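PDB 6DQX: ribonucleoside-diphosphate reductase, alpha chain from Actinobacillus ureae ATCC 25976, which probably reduces ribonucleoside diphosphates to the deoxynucleotides needed for DNA synthesis, as the catalytic subunit of a class Id ribonucleotide reductase. Local coordinates for residues W303-Y314 against L380-L391. Sequence-based numbering, arbitrary orientation.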
loop_
_atom_site.group_PDB
_atom_site.type_symbol
_atom_site.label_atom_id
_atom_site.label_comp_id
_atom_site.label_asym_id
_atom_site.label_seq_id
_atom_site.Cartn_x
_atom_site.Cartn_y
_atom_site.Cartn_z
ATOM N N TRP A 303 -28.985 -36.090 13.147
ATOM C CA TRP A 303 -27.695 -36.463 12.540
ATOM C C TRP A 303 -26.607 -36.936 13.499
ATOM O O TRP A 303 -25.588 -37.416 13.021
ATOM C CB TRP A 303 -27.130 -35.360 11.597
ATOM C CG TRP A 303 -26.970 -33.999 12.204
ATOM C CD1 TRP A 303 -27.765 -32.929 11.982
ATOM C CD2 TRP A 303 -25.936 -33.546 13.105
ATOM N NE1 TRP A 303 -27.322 -31.845 12.692
ATOM C CE2 TRP A 303 -26.201 -32.196 13.391
ATOM C CE3 TRP A 303 -24.818 -34.151 13.690
ATOM C CZ2 TRP A 303 -25.390 -31.431 14.231
ATOM C CZ3 TRP A 303 -24.001 -33.386 14.512
ATOM C CH2 TRP A 303 -24.308 -32.044 14.787
ATOM N N LYS A 304 -26.849 -36.905 14.813
ATOM C CA LYS A 304 -25.789 -37.225 15.801
ATOM C C LYS A 304 -25.138 -38.613 15.613
ATOM O O LYS A 304 -23.953 -38.769 15.907
ATOM C CB LYS A 304 -26.280 -37.065 17.236
ATOM C CG LYS A 304 -27.472 -37.957 17.566
ATOM C CD LYS A 304 -28.034 -37.721 18.952
ATOM C CE LYS A 304 -29.242 -38.620 19.177
ATOM N NZ LYS A 304 -30.069 -38.098 20.295
ATOM N N ASP A 305 -25.900 -39.597 15.133
ATOM C CA ASP A 305 -25.365 -40.958 14.880
ATOM C C ASP A 305 -25.304 -41.289 13.384
ATOM O O ASP A 305 -25.394 -42.456 12.987
ATOM C CB ASP A 305 -26.196 -42.011 15.650
ATOM C CG ASP A 305 -26.176 -41.792 17.156
ATOM O OD1 ASP A 305 -25.077 -41.633 17.748
ATOM O OD2 ASP A 305 -27.256 -41.797 17.776
ATOM N N THR A 306 -25.170 -40.258 12.546
ATOM C CA THR A 306 -24.938 -40.420 11.130
ATOM C C THR A 306 -23.508 -40.034 10.843
ATOM O O THR A 306 -22.789 -39.545 11.729
ATOM C CB THR A 306 -25.873 -39.533 10.266
ATOM O OG1 THR A 306 -25.512 -38.152 10.389
ATOM C CG2 THR A 306 -27.354 -39.722 10.664
ATOM N N GLU A 307 -23.118 -40.212 9.590
ATOM C CA GLU A 307 -21.823 -39.731 9.103
ATOM C C GLU A 307 -21.840 -38.287 8.595
ATOM O O GLU A 307 -20.882 -37.862 7.941
ATOM C CB GLU A 307 -21.290 -40.645 7.999
ATOM C CG GLU A 307 -20.957 -42.034 8.490
ATOM C CD GLU A 307 -20.329 -42.899 7.405
ATOM O OE1 GLU A 307 -20.413 -42.541 6.194
ATOM O OE2 GLU A 307 -19.766 -43.953 7.767
ATOM N N ALA A 308 -22.843 -37.489 8.950
ATOM C CA ALA A 308 -22.892 -36.118 8.403
ATOM C C ALA A 308 -21.670 -35.240 8.781
ATOM O O ALA A 308 -21.068 -34.621 7.895
ATOM C CB ALA A 308 -24.206 -35.417 8.745
ATOM N N PRO A 309 -21.265 -35.207 10.063
ATOM C CA PRO A 309 -20.067 -34.407 10.400
ATOM C C PRO A 309 -18.808 -34.888 9.720
ATOM O O PRO A 309 -17.993 -34.072 9.275
ATOM C CB PRO A 309 -19.957 -34.541 11.911
ATOM C CG PRO A 309 -21.323 -34.888 12.347
ATOM C CD PRO A 309 -21.868 -35.772 11.274
ATOM N N GLU A 310 -18.676 -36.203 9.556
ATOM C CA GLU A 310 -17.540 -36.760 8.842
ATOM C C GLU A 310 -17.533 -36.375 7.373
ATOM O O GLU A 310 -16.477 -36.031 6.807
ATOM C CB GLU A 310 -17.537 -38.280 8.978
ATOM C CG GLU A 310 -17.287 -38.728 10.407
ATOM C CD GLU A 310 -18.531 -38.950 11.231
ATOM O OE1 GLU A 310 -19.562 -38.252 11.059
ATOM O OE2 GLU A 310 -18.453 -39.821 12.141
ATOM N N VAL A 311 -18.713 -36.427 6.753
ATOM C CA VAL A 311 -18.850 -36.029 5.345
ATOM C C VAL A 311 -18.474 -34.569 5.171
ATOM O O VAL A 311 -17.762 -34.231 4.208
ATOM C CB VAL A 311 -20.267 -36.366 4.794
ATOM C CG1 VAL A 311 -20.592 -35.630 3.501
ATOM C CG2 VAL A 311 -20.350 -37.880 4.570
ATOM N N LEU A 312 -18.916 -33.718 6.102
ATOM C CA LEU A 312 -18.580 -32.298 6.014
ATOM C C LEU A 312 -17.055 -32.064 6.209
ATOM O O LEU A 312 -16.457 -31.229 5.523
ATOM C CB LEU A 312 -19.437 -31.470 6.983
ATOM C CG LEU A 312 -19.427 -29.962 6.710
ATOM C CD1 LEU A 312 -20.028 -29.621 5.339
ATOM C CD2 LEU A 312 -20.181 -29.219 7.807
ATOM N N THR A 313 -16.426 -32.829 7.101
ATOM C CA THR A 313 -14.974 -32.771 7.297
ATOM C C THR A 313 -14.186 -33.141 6.016
ATOM O O THR A 313 -13.255 -32.412 5.596
ATOM C CB THR A 313 -14.559 -33.656 8.485
ATOM O OG1 THR A 313 -15.293 -33.238 9.649
ATOM C CG2 THR A 313 -13.057 -33.583 8.728
ATOM N N TYR A 314 -14.596 -34.253 5.395
ATOM C CA TYR A 314 -14.064 -34.686 4.095
ATOM C C TYR A 314 -14.220 -33.577 3.069
ATOM O O TYR A 314 -13.293 -33.292 2.312
ATOM C CB TYR A 314 -14.784 -35.923 3.590
ATOM C CG TYR A 314 -14.271 -37.247 4.110
ATOM C CD1 TYR A 314 -14.045 -37.466 5.466
ATOM C CD2 TYR A 314 -14.025 -38.299 3.228
ATOM C CE1 TYR A 314 -13.602 -38.701 5.930
ATOM C CE2 TYR A 314 -13.575 -39.530 3.676
ATOM C CZ TYR A 314 -13.372 -39.731 5.021
ATOM O OH TYR A 314 -12.951 -40.964 5.451
ATOM N N LEU A 380 -19.249 -33.649 18.286
ATOM C CA LEU A 380 -18.539 -33.033 17.129
ATOM C C LEU A 380 -17.022 -33.180 17.177
ATOM O O LEU A 380 -16.400 -33.503 16.161
ATOM C CB LEU A 380 -18.962 -31.582 16.977
ATOM C CG LEU A 380 -20.358 -31.434 16.355
ATOM C CD1 LEU A 380 -20.772 -29.966 16.415
ATOM C CD2 LEU A 380 -20.438 -31.999 14.950
ATOM N N GLN A 381 -16.424 -33.015 18.358
ATOM C CA GLN A 381 -14.975 -33.175 18.498
ATOM C C GLN A 381 -14.553 -34.594 18.085
ATOM O O GLN A 381 -13.577 -34.785 17.354
ATOM C CB GLN A 381 -14.524 -32.892 19.920
ATOM C CG GLN A 381 -13.021 -33.022 20.139
ATOM C CD GLN A 381 -12.591 -33.087 21.589
ATOM O OE1 GLN A 381 -13.155 -33.859 22.395
ATOM N NE2 GLN A 381 -11.530 -32.337 21.922
ATOM N N GLU A 382 -15.324 -35.582 18.546
ATOM C CA GLU A 382 -14.968 -36.980 18.291
ATOM C C GLU A 382 -15.094 -37.342 16.829
ATOM O O GLU A 382 -14.208 -38.001 16.258
ATOM C CB GLU A 382 -15.847 -37.908 19.152
ATOM C CG GLU A 382 -15.489 -37.828 20.628
ATOM C CD GLU A 382 -16.476 -38.534 21.562
ATOM O OE1 GLU A 382 -17.516 -39.028 21.085
ATOM O OE2 GLU A 382 -16.223 -38.568 22.797
ATOM N N LYS A 383 -16.199 -36.919 16.225
ATOM C CA LYS A 383 -16.513 -37.286 14.850
ATOM C C LYS A 383 -15.606 -36.597 13.840
ATOM O O LYS A 383 -15.107 -37.247 12.902
ATOM C CB LYS A 383 -17.994 -37.052 14.562
ATOM C CG LYS A 383 -18.849 -38.069 15.307
ATOM C CD LYS A 383 -20.322 -37.752 15.307
ATOM C CE LYS A 383 -21.058 -38.175 14.059
ATOM N NZ LYS A 383 -20.915 -39.633 13.709
ATOM N N THR A 384 -15.339 -35.311 14.059
ATOM C CA THR A 384 -14.403 -34.575 13.161
ATOM C C THR A 384 -12.966 -35.112 13.261
ATOM O O THR A 384 -12.291 -35.274 12.246
ATOM C CB THR A 384 -14.422 -33.048 13.392
ATOM O OG1 THR A 384 -14.122 -32.725 14.750
ATOM C CG2 THR A 384 -15.764 -32.472 13.019
ATOM N N LEU A 385 -12.491 -35.412 14.470
ATOM C CA LEU A 385 -11.178 -36.001 14.616
ATOM C C LEU A 385 -11.085 -37.382 13.942
ATOM O O LEU A 385 -10.114 -37.681 13.255
ATOM C CB LEU A 385 -10.787 -36.135 16.098
ATOM C CG LEU A 385 -9.459 -36.813 16.397
ATOM C CD1 LEU A 385 -8.318 -36.134 15.626
ATOM C CD2 LEU A 385 -9.181 -36.823 17.904
ATOM N N LYS A 386 -12.093 -38.206 14.141
ATOM C CA LYS A 386 -12.137 -39.516 13.485
ATOM C C LYS A 386 -12.013 -39.363 11.982
ATOM O O LYS A 386 -11.253 -40.078 11.337
ATOM C CB LYS A 386 -13.437 -40.228 13.840
ATOM C CG LYS A 386 -13.620 -41.587 13.173
ATOM C CD LYS A 386 -14.943 -42.212 13.566
ATOM C CE LYS A 386 -16.103 -41.469 12.936
ATOM N NZ LYS A 386 -17.335 -42.290 12.805
ATOM N N ALA A 387 -12.762 -38.412 11.431
ATOM C CA ALA A 387 -12.747 -38.161 10.011
ATOM C C ALA A 387 -11.348 -37.713 9.522
ATOM O O ALA A 387 -10.847 -38.200 8.499
ATOM C CB ALA A 387 -13.838 -37.161 9.636
ATOM N N SER A 388 -10.685 -36.866 10.303
ATOM C CA SER A 388 -9.345 -36.376 9.944
ATOM C C SER A 388 -8.317 -37.515 9.992
ATOM O O SER A 388 -7.431 -37.592 9.151
ATOM C CB SER A 388 -8.890 -35.270 10.878
ATOM O OG SER A 388 -7.773 -34.599 10.338
ATOM N N GLN A 389 -8.477 -38.411 10.964
ATOM C CA GLN A 389 -7.651 -39.642 11.021
ATOM C C GLN A 389 -7.836 -40.539 9.797
ATOM O O GLN A 389 -6.857 -41.007 9.235
ATOM C CB GLN A 389 -7.932 -40.420 12.321
ATOM C CG GLN A 389 -7.452 -39.701 13.584
ATOM C CD GLN A 389 -8.042 -40.260 14.868
ATOM O OE1 GLN A 389 -9.018 -40.989 14.851
ATOM N NE2 GLN A 389 -7.459 -39.897 15.980
ATOM N N GLU A 390 -9.081 -40.762 9.367
ATOM C CA GLU A 390 -9.388 -41.541 8.155
ATOM C C GLU A 390 -8.821 -40.875 6.896
ATOM O O GLU A 390 -8.274 -41.549 6.001
ATOM C CB GLU A 390 -10.900 -41.702 7.946
ATOM C CG GLU A 390 -11.615 -42.474 9.046
ATOM C CD GLU A 390 -13.129 -42.293 9.068
ATOM O OE1 GLU A 390 -13.731 -41.523 8.257
ATOM O OE2 GLU A 390 -13.737 -42.945 9.934
ATOM N N LEU A 391 -8.956 -39.551 6.835
ATOM C CA LEU A 391 -8.376 -38.797 5.735
ATOM C C LEU A 391 -6.857 -38.949 5.618
ATOM O O LEU A 391 -6.330 -38.965 4.507
ATOM C CB LEU A 391 -8.733 -37.314 5.841
ATOM C CG LEU A 391 -10.172 -36.927 5.530
ATOM C CD1 LEU A 391 -10.491 -35.526 6.093
ATOM C CD2 LEU A 391 -10.457 -36.992 4.028
#
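Two lysines of helix 367-395, one turn apart, grip a single carboxylate oxygen, OE2 of Glu310. Lys383 NZ reaches it at 2.9 Å through the syn lone pair, while Lys386 NZ arrives on the anti side, 2.8 Å from the same Glu310 OE2 and 18° out of the carboxylate plane. The glutamate chain is bent at its second torsion (chi2 92°), which lays the carboxylate alongside CB and CG of Lys383, within reach of both ammonium groups. Lys383 curls as well, at chi3 and chi4, so that its ammonium also donates to the backbone carbonyl of Thr306, with 2.7 Å between Lys383 NZ and Thr306 O. That carbonyl lies just before Glu307, the N-cap of helix 308-327, and the ST turn of Thr306 shapes the same loop.

Beneath the charges the axes of segments 308-314 and 380-391 cross at -48° with a closest approach of 8.4 Å. Ala387 lets them approach, its CB 3.8 Å from Glu310 CA, and Thr313 fits as a knob among Thr384, Ala387, Ser388 and Leu391. Its hydroxyl turns back to its own helix, donating to Pro309 O. At one end Leu380 CD2 packs on Trp303 and Pro309; at the other Leu391 CD2 sits over the centre of the Tyr314 ring, 3.7 Å from the centroid, in a CH-pi contact. Leu348 of strand 347-351 touches Thr313 and Thr384, placing the helix pair against the barrel sheet. The paired lysines probably stabilise Glu310 as a carboxylate, and the shared ammonium of Lys383 ties both the loop and the first helical turn to the neighbouring helix.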